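Local coordinates for putative amino acid binding protein (Streptococcus mutans, PDB 4C0R) that binds glutathione, here as its oxidised disulfide, and probably delivers it to the cystine ABC importer TcyBC for uptake, at residues Lys126-Lys129 with Asn134-Lys137; Thr219-Ser224 with Gly229-Pro234. All coordinates share one frame; numbering follows the deposited sequence.

Interaction 1: Lys126-Lys129 with Asn134-Lys137; sequences KFNK and NQVK
The carboxamide of Asn128 reads both polar groups of Val136 at once. Its OD1 accepts a hydrogen bond from the backbone N of Val136 at 2.8 Å, while its ND2 gives a hydrogen to the carbonyl O of the same residue at 3.1 Å. Both bonds are moderately bent, the first with an N-H...acceptor angle of 151°. The Val136 N stands tilted from the plane of the Asn128 carbonyl, whereas ND2 lies in the plane of the Val136 carbonyl, on a lone pair. Because Asn128 CG is turned beside its own backbone N and anti to the carbonyl carbon (chi1 -78°), the amide reaches off the helix toward the loop, and the pair of bonds fixes its rotation. Gln135 lies across Asn128 at about a right angle: its CB rests 3.6 Å from Asn128 CG, and its aliphatic CG packs beside Asn128 CB. The amide planes of the two residues are 54° apart, and the polar end of Gln135 turns back to the carbonyl of Glu132 through NE2. Phe127 adds the apolar part, its CD1 meeting Val136 CG2 obliquely at 3.8 Å, with Asn128 OD1 at the edge of the ring. Around this buried contact the Phe127 ring also stacks on His131 and meets Tyr104 edge-to-face, and Val136 touches Thr112. Strand 111-114, helix 120-130 and strand 137-140 form a beta-alpha-beta crossover with the two strands parallel, and the contact fastens the last turn of the helix to the loop on the return from helix to strand.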
ATOM      1  N   LYS A 126     -16.684  -8.372   5.788  1.00 15.29           N
ATOM      2  CA  LYS A 126     -17.335  -9.427   4.994  1.00 16.31           C
ATOM      3  C   LYS A 126     -17.147 -10.788   5.609  1.00 17.64           C
ATOM      4  O   LYS A 126     -18.052 -11.615   5.626  1.00 18.52           O
ATOM      5  CB  LYS A 126     -16.875  -9.413   3.548  1.00 19.58           C
ATOM      6  CG  LYS A 126     -17.379 -10.577   2.744  1.00 26.62           C
ATOM      7  N   PHE A 127     -15.947 -11.054   6.102  1.00 15.14           N
ATOM      8  CA  PHE A 127     -15.691 -12.326   6.733  1.00 15.19           C
ATOM      9  C   PHE A 127     -16.620 -12.481   7.936  1.00 17.86           C
ATOM     10  O   PHE A 127     -17.147 -13.568   8.218  1.00 20.14           O
ATOM     11  CB  PHE A 127     -14.237 -12.390   7.215  1.00 14.95           C
ATOM     12  CG  PHE A 127     -13.893 -13.661   7.934  1.00 14.44           C
ATOM     13  CD1 PHE A 127     -14.125 -13.801   9.286  1.00 14.23           C
ATOM     14  CD2 PHE A 127     -13.351 -14.744   7.224  1.00 16.62           C
ATOM     15  CE1 PHE A 127     -13.802 -15.013   9.932  1.00 16.76           C
ATOM     16  CE2 PHE A 127     -13.043 -15.917   7.850  1.00 17.91           C
ATOM     17  CZ  PHE A 127     -13.272 -16.050   9.216  1.00 15.46           C
ATOM     18  N   ASN A 128     -16.834 -11.405   8.675  1.00 15.36           N
ATOM     19  CA  ASN A 128     -17.645 -11.523   9.856  1.00 16.85           C
ATOM     20  C   ASN A 128     -19.118 -11.749   9.504  1.00 20.16           C
ATOM     21  O   ASN A 128     -19.820 -12.473  10.220  1.00 24.08           O
ATOM     22  CB  ASN A 128     -17.456 -10.317  10.757  1.00 19.41           C
ATOM     23  CG  ASN A 128     -16.168 -10.395  11.542  1.00 17.48           C
ATOM     24  OD1 ASN A 128     -15.553 -11.465  11.615  1.00 16.51           O
ATOM     25  ND2 ASN A 128     -15.804  -9.299  12.203  1.00 18.12           N
ATOM     26  N   LYS A 129     -19.590 -11.173   8.404  1.00 21.96           N
ATOM     27  CA  LYS A 129     -20.959 -11.469   7.959  1.00 20.80           C
ATOM     28  C   LYS A 129     -21.123 -12.964   7.667  1.00 25.56           C
ATOM     29  O   LYS A 129     -22.205 -13.517   7.886  1.00 27.26           O
ATOM     30  CB  LYS A 129     -21.350 -10.604   6.742  1.00 21.00           C
ATOM     31  N   ASN A 134     -18.719 -16.605  15.079  1.00 24.05           N
ATOM     32  CA  ASN A 134     -17.326 -16.764  15.473  1.00 21.08           C
ATOM     33  C   ASN A 134     -16.542 -15.641  14.765  1.00 20.42           C
ATOM     34  O   ASN A 134     -15.633 -15.892  13.975  1.00 20.23           O
ATOM     35  CB  ASN A 134     -16.815 -18.142  15.064  1.00 22.92           C
ATOM     36  CG  ASN A 134     -15.590 -18.582  15.834  1.00 16.65           C
ATOM     37  OD1 ASN A 134     -15.213 -18.003  16.862  1.00 23.29           O
ATOM     38  ND2 ASN A 134     -14.931 -19.603  15.320  1.00 24.56           N
ATOM     39  N   GLN A 135     -16.937 -14.410  15.036  1.00 19.10           N
ATOM     40  CA  GLN A 135     -16.342 -13.255  14.360  1.00 17.73           C
ATOM     41  C   GLN A 135     -14.942 -12.947  14.842  1.00 18.69           C
ATOM     42  O   GLN A 135     -14.548 -13.269  15.964  1.00 17.22           O
ATOM     43  CB  GLN A 135     -17.200 -12.043  14.593  1.00 18.78           C
ATOM     44  CG  GLN A 135     -18.553 -12.145  13.949  1.00 19.53           C
ATOM     45  CD  GLN A 135     -19.391 -10.903  14.156  1.00 23.43           C
ATOM     46  OE1 GLN A 135     -18.916  -9.788  13.960  1.00 25.73           O
ATOM     47  NE2 GLN A 135     -20.644 -11.087  14.563  1.00 25.86           N
ATOM     48  N   VAL A 136     -14.187 -12.333  13.939  1.00 15.65           N
ATOM     49  CA  VAL A 136     -12.933 -11.721  14.240  1.00 15.15           C
ATOM     50  C   VAL A 136     -13.220 -10.479  15.048  1.00 16.86           C
ATOM     51  O   VAL A 136     -14.140  -9.750  14.727  1.00 19.20           O
ATOM     52  CB  VAL A 136     -12.230 -11.298  12.930  1.00 14.91           C
ATOM     53  CG1 VAL A 136     -10.927 -10.538  13.189  1.00 15.07           C
ATOM     54  CG2 VAL A 136     -11.941 -12.493  12.101  1.00 16.85           C
ATOM     55  N   LYS A 137     -12.467 -10.292  16.105  1.00 15.90           N
ATOM     56  CA  LYS A 137     -12.568  -9.108  16.929  1.00 17.11           C
ATOM     57  C   LYS A 137     -11.700  -8.024  16.269  1.00 17.37           C
ATOM     58  O   LYS A 137     -10.471  -8.134  16.303  1.00 16.62           O
ATOM     59  CB  LYS A 137     -12.023  -9.421  18.309  1.00 20.17           C
TER

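Interaction 2: Thr219-Ser224 with Gly229-Pro234; sequences TLEKLS and GGSYLP
Ser224 carries OG anti to its backbone N (chi1 177°), which swings the hydroxyl off helix 219-228 to the chain that follows, and Ser231 extends its own OG in the same sense to meet Glu221. The Ser224 hydroxyl works in both directions: it donates to the carbonyl O of Gly230 at 2.7 Å and accepts a hydrogen bond from the backbone N of Tyr232 at 3.0 Å, the latter bond fairly straight at 159°. One buried side-chain oxygen therefore satisfies two backbone groups that flank Ser231. Further out, Ser231 OG donates to Glu221 OE2 at 2.7 Å, arriving from above the carboxylate plane, 56° out of it. The Glu221 side chain also comes within about 3 Å of a bound cadmium ion, whose charge would probably polarise the carboxylate.

Leu233 supplies the apolar half. Its CD2 sits 3.8 Å from Leu220 CG, the two side chains crossing obliquely, and also touches Ser224 CB at 3.9 Å; its other branch, CD1, lies over the backbone N of Glu221. Tyr215 of helix 201-216 and Tyr27 of helix 27-36 touch both leucines. The Tyr232 ring turns back along its own segment, with Gly230 C 3.7 Å above one face, offset toward the rim.

At the turn, Gly229 is the first residue to leave helical angles, and its N makes a weak bond to Ser224 O. With its positive phi it is a glycine C-cap; beyond it the chain runs back toward the beginning of the helix, held by Ser224 and Leu233, and so closes the final helix of a family 3 solute-binding protein.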
ATOM      1  N   THR A 219      13.655   0.462 -16.314  1.00 13.23           N
ATOM      2  CA  THR A 219      13.824   1.283 -15.125  1.00 11.44           C
ATOM      3  C   THR A 219      12.884   0.888 -13.968  1.00 10.36           C
ATOM      4  O   THR A 219      13.247   0.900 -12.818  1.00 10.87           O
ATOM      5  CB  THR A 219      13.648   2.770 -15.478  1.00 16.21           C
ATOM      6  OG1 THR A 219      14.633   3.142 -16.451  1.00 17.79           O
ATOM      7  CG2 THR A 219      13.845   3.638 -14.265  1.00 17.34           C
ATOM      8  N   LEU A 220      11.631   0.587 -14.300  1.00 13.29           N
ATOM      9  CA  LEU A 220      10.681   0.240 -13.271  1.00 10.53           C
ATOM     10  C   LEU A 220      11.126  -1.031 -12.531  1.00 11.37           C
ATOM     11  O   LEU A 220      11.063  -1.145 -11.318  1.00  9.14           O
ATOM     12  CB  LEU A 220       9.272   0.075 -13.830  1.00 12.81           C
ATOM     13  CG  LEU A 220       8.145   0.347 -12.952  1.00 14.67           C
ATOM     14  CD1 LEU A 220       8.250   1.829 -12.397  1.00 11.42           C
ATOM     15  CD2 LEU A 220       6.879   0.153 -13.809  1.00 15.20           C
ATOM     16  N   GLU A 221      11.630  -1.991 -13.305  1.00 10.96           N
ATOM     17  CA  GLU A 221      12.139  -3.216 -12.690  1.00 11.66           C
ATOM     18  C   GLU A 221      13.335  -2.904 -11.775  1.00  9.90           C
ATOM     19  O   GLU A 221      13.469  -3.467 -10.705  1.00  9.89           O
ATOM     20  CB  GLU A 221      12.561  -4.224 -13.747  1.00 13.09           C
ATOM     21  CG  GLU A 221      13.404  -5.350 -13.166  1.00 20.41           C
ATOM     22  CD  GLU A 221      13.200  -6.664 -13.871  1.00 28.74           C
ATOM     23  OE1 GLU A 221      13.078  -6.638 -15.113  1.00 31.29           O
ATOM     24  OE2 GLU A 221      13.145  -7.711 -13.167  1.00 29.21           O
ATOM     25  N   LYS A 222      14.227  -2.029 -12.224  1.00 10.61           N
ATOM     26  CA  LYS A 222      15.347  -1.622 -11.404  1.00 10.06           C
ATOM     27  C   LYS A 222      14.906  -1.026 -10.072  1.00 10.57           C
ATOM     28  O   LYS A 222      15.442  -1.307  -9.040  1.00 10.59           O
ATOM     29  CB  LYS A 222      16.171  -0.570 -12.175  1.00 19.91           C
ATOM     30  CG  LYS A 222      17.381  -0.019 -11.459  1.00 19.91           C
ATOM     31  CD  LYS A 222      18.168   0.958 -12.387  1.00 19.91           C
ATOM     32  N   LEU A 223      13.858  -0.195 -10.120  1.00 10.63           N
ATOM     33  CA  LEU A 223      13.332   0.420  -8.928  1.00  9.67           C
ATOM     34  C   LEU A 223      12.634  -0.589  -8.003  1.00  8.08           C
ATOM     35  O   LEU A 223      12.768  -0.517  -6.805  1.00  9.02           O
ATOM     36  CB  LEU A 223      12.340   1.533  -9.309  1.00 10.25           C
ATOM     37  CG  LEU A 223      12.964   2.765  -9.964  1.00 12.90           C
ATOM     38  CD1 LEU A 223      11.884   3.743 -10.484  1.00 12.67           C
ATOM     39  CD2 LEU A 223      13.898   3.476  -9.002  1.00 14.73           C
ATOM     40  N   SER A 224      11.904  -1.538  -8.601  1.00  8.34           N
ATOM     41  CA  SER A 224      11.251  -2.592  -7.825  1.00  8.37           C
ATOM     42  C   SER A 224      12.346  -3.358  -7.090  1.00  8.52           C
ATOM     43  O   SER A 224      12.260  -3.573  -5.877  1.00  9.40           O
ATOM     44  CB  SER A 224      10.449  -3.482  -8.782  1.00  9.94           C
ATOM     45  OG  SER A 224       9.844  -4.566  -8.080  1.00  9.13           O
ATOM     46  N   GLY A 229      12.894  -5.021  -3.109  1.00 13.64           N
ATOM     47  CA  GLY A 229      13.701  -6.204  -2.828  1.00 16.44           C
ATOM     48  C   GLY A 229      13.476  -7.395  -3.748  1.00 17.35           C
ATOM     49  O   GLY A 229      13.895  -8.518  -3.469  1.00 19.59           O
ATOM     50  N   GLY A 230      12.825  -7.163  -4.877  1.00 13.70           N
ATOM     51  CA  GLY A 230      12.556  -8.181  -5.856  1.00 12.27           C
ATOM     52  C   GLY A 230      11.806  -7.592  -7.019  1.00 12.11           C
ATOM     53  O   GLY A 230      11.588  -6.377  -7.035  1.00 12.88           O
ATOM     54  N   SER A 231      11.496  -8.420  -8.011  1.00 13.33           N
ATOM     55  CA  SER A 231      10.832  -7.986  -9.206  1.00 13.13           C
ATOM     56  C   SER A 231       9.341  -8.268  -9.055  1.00 12.16           C
ATOM     57  O   SER A 231       8.885  -9.415  -9.156  1.00 14.78           O
ATOM     58  CB  SER A 231      11.424  -8.729 -10.408  1.00 20.10           C
ATOM     59  OG  SER A 231      10.993  -8.132 -11.618  1.00 25.72           O
ATOM     60  N   TYR A 232       8.578  -7.200  -8.769  1.00 10.79           N
ATOM     61  CA  TYR A 232       7.171  -7.318  -8.448  1.00  9.38           C
ATOM     62  C   TYR A 232       6.326  -6.429  -9.349  1.00 11.01           C
ATOM     63  O   TYR A 232       5.357  -5.835  -8.899  1.00 13.00           O
ATOM     64  CB  TYR A 232       6.930  -6.958  -6.982  1.00 10.84           C
ATOM     65  CG  TYR A 232       7.813  -7.723  -6.000  1.00 13.10           C
ATOM     66  CD1 TYR A 232       7.861  -9.101  -6.012  1.00 20.71           C
ATOM     67  CD2 TYR A 232       8.620  -7.057  -5.120  1.00 12.84           C
ATOM     68  CE1 TYR A 232       8.686  -9.791  -5.078  1.00 22.55           C
ATOM     69  CE2 TYR A 232       9.417  -7.724  -4.207  1.00 14.77           C
ATOM     70  CZ  TYR A 232       9.444  -9.077  -4.204  1.00 21.46           C
ATOM     71  OH  TYR A 232      10.296  -9.689  -3.268  1.00 24.49           O
ATOM     72  N   LEU A 233       6.641  -6.357 -10.614  1.00 10.35           N
ATOM     73  CA  LEU A 233       5.871  -5.513 -11.520  1.00 10.56           C
ATOM     74  C   LEU A 233       4.564  -6.160 -11.928  1.00 10.78           C
ATOM     75  O   LEU A 233       4.398  -7.402 -11.927  1.00 10.58           O
ATOM     76  CB  LEU A 233       6.657  -5.170 -12.772  1.00 11.89           C
ATOM     77  CG  LEU A 233       7.989  -4.425 -12.521  1.00 13.72           C
ATOM     78  CD1 LEU A 233       8.577  -4.057 -13.869  1.00 15.14           C
ATOM     79  CD2 LEU A 233       7.812  -3.202 -11.676  1.00 12.74           C
ATOM     80  N   PRO A 234       3.629  -5.330 -12.327  1.00  9.05           N
ATOM     81  CA  PRO A 234       2.401  -5.849 -12.897  1.00  9.17           C
ATOM     82  C   PRO A 234       2.687  -6.591 -14.223  1.00 10.14           C
ATOM     83  O   PRO A 234       3.741  -6.439 -14.842  1.00 11.35           O
ATOM     84  CB  PRO A 234       1.571  -4.585 -13.178  1.00 10.00           C
ATOM     85  CG  PRO A 234       2.226  -3.486 -12.364  1.00  8.73           C
ATOM     86  CD  PRO A 234       3.699  -3.857 -12.390  1.00  8.70           C
TER

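Followed from the N terminus, the chain meets interaction 1 first: four residues, the first still in helix 120-130, separate its two segments, and the 126-129/134-137 contact closes the short loop before strand 137-140. Interaction 2 comes much later, where helix 219-228 ends and the tail at 229-234 folds back onto it. The two follow in series, neither nested nor crossing, and both are local, joining a helix to the chain that leaves it. The centres of interactions 1 and 2 are about 35 Å apart, on opposite sides of the chain's centre. Interaction 1 ties the end of helix 120-130 to the loop that leads into the two-stranded parallel sheet 111-114/137-140, whereas interaction 2 joins the last helix to the tail, beside helices 27-36 and 201-216.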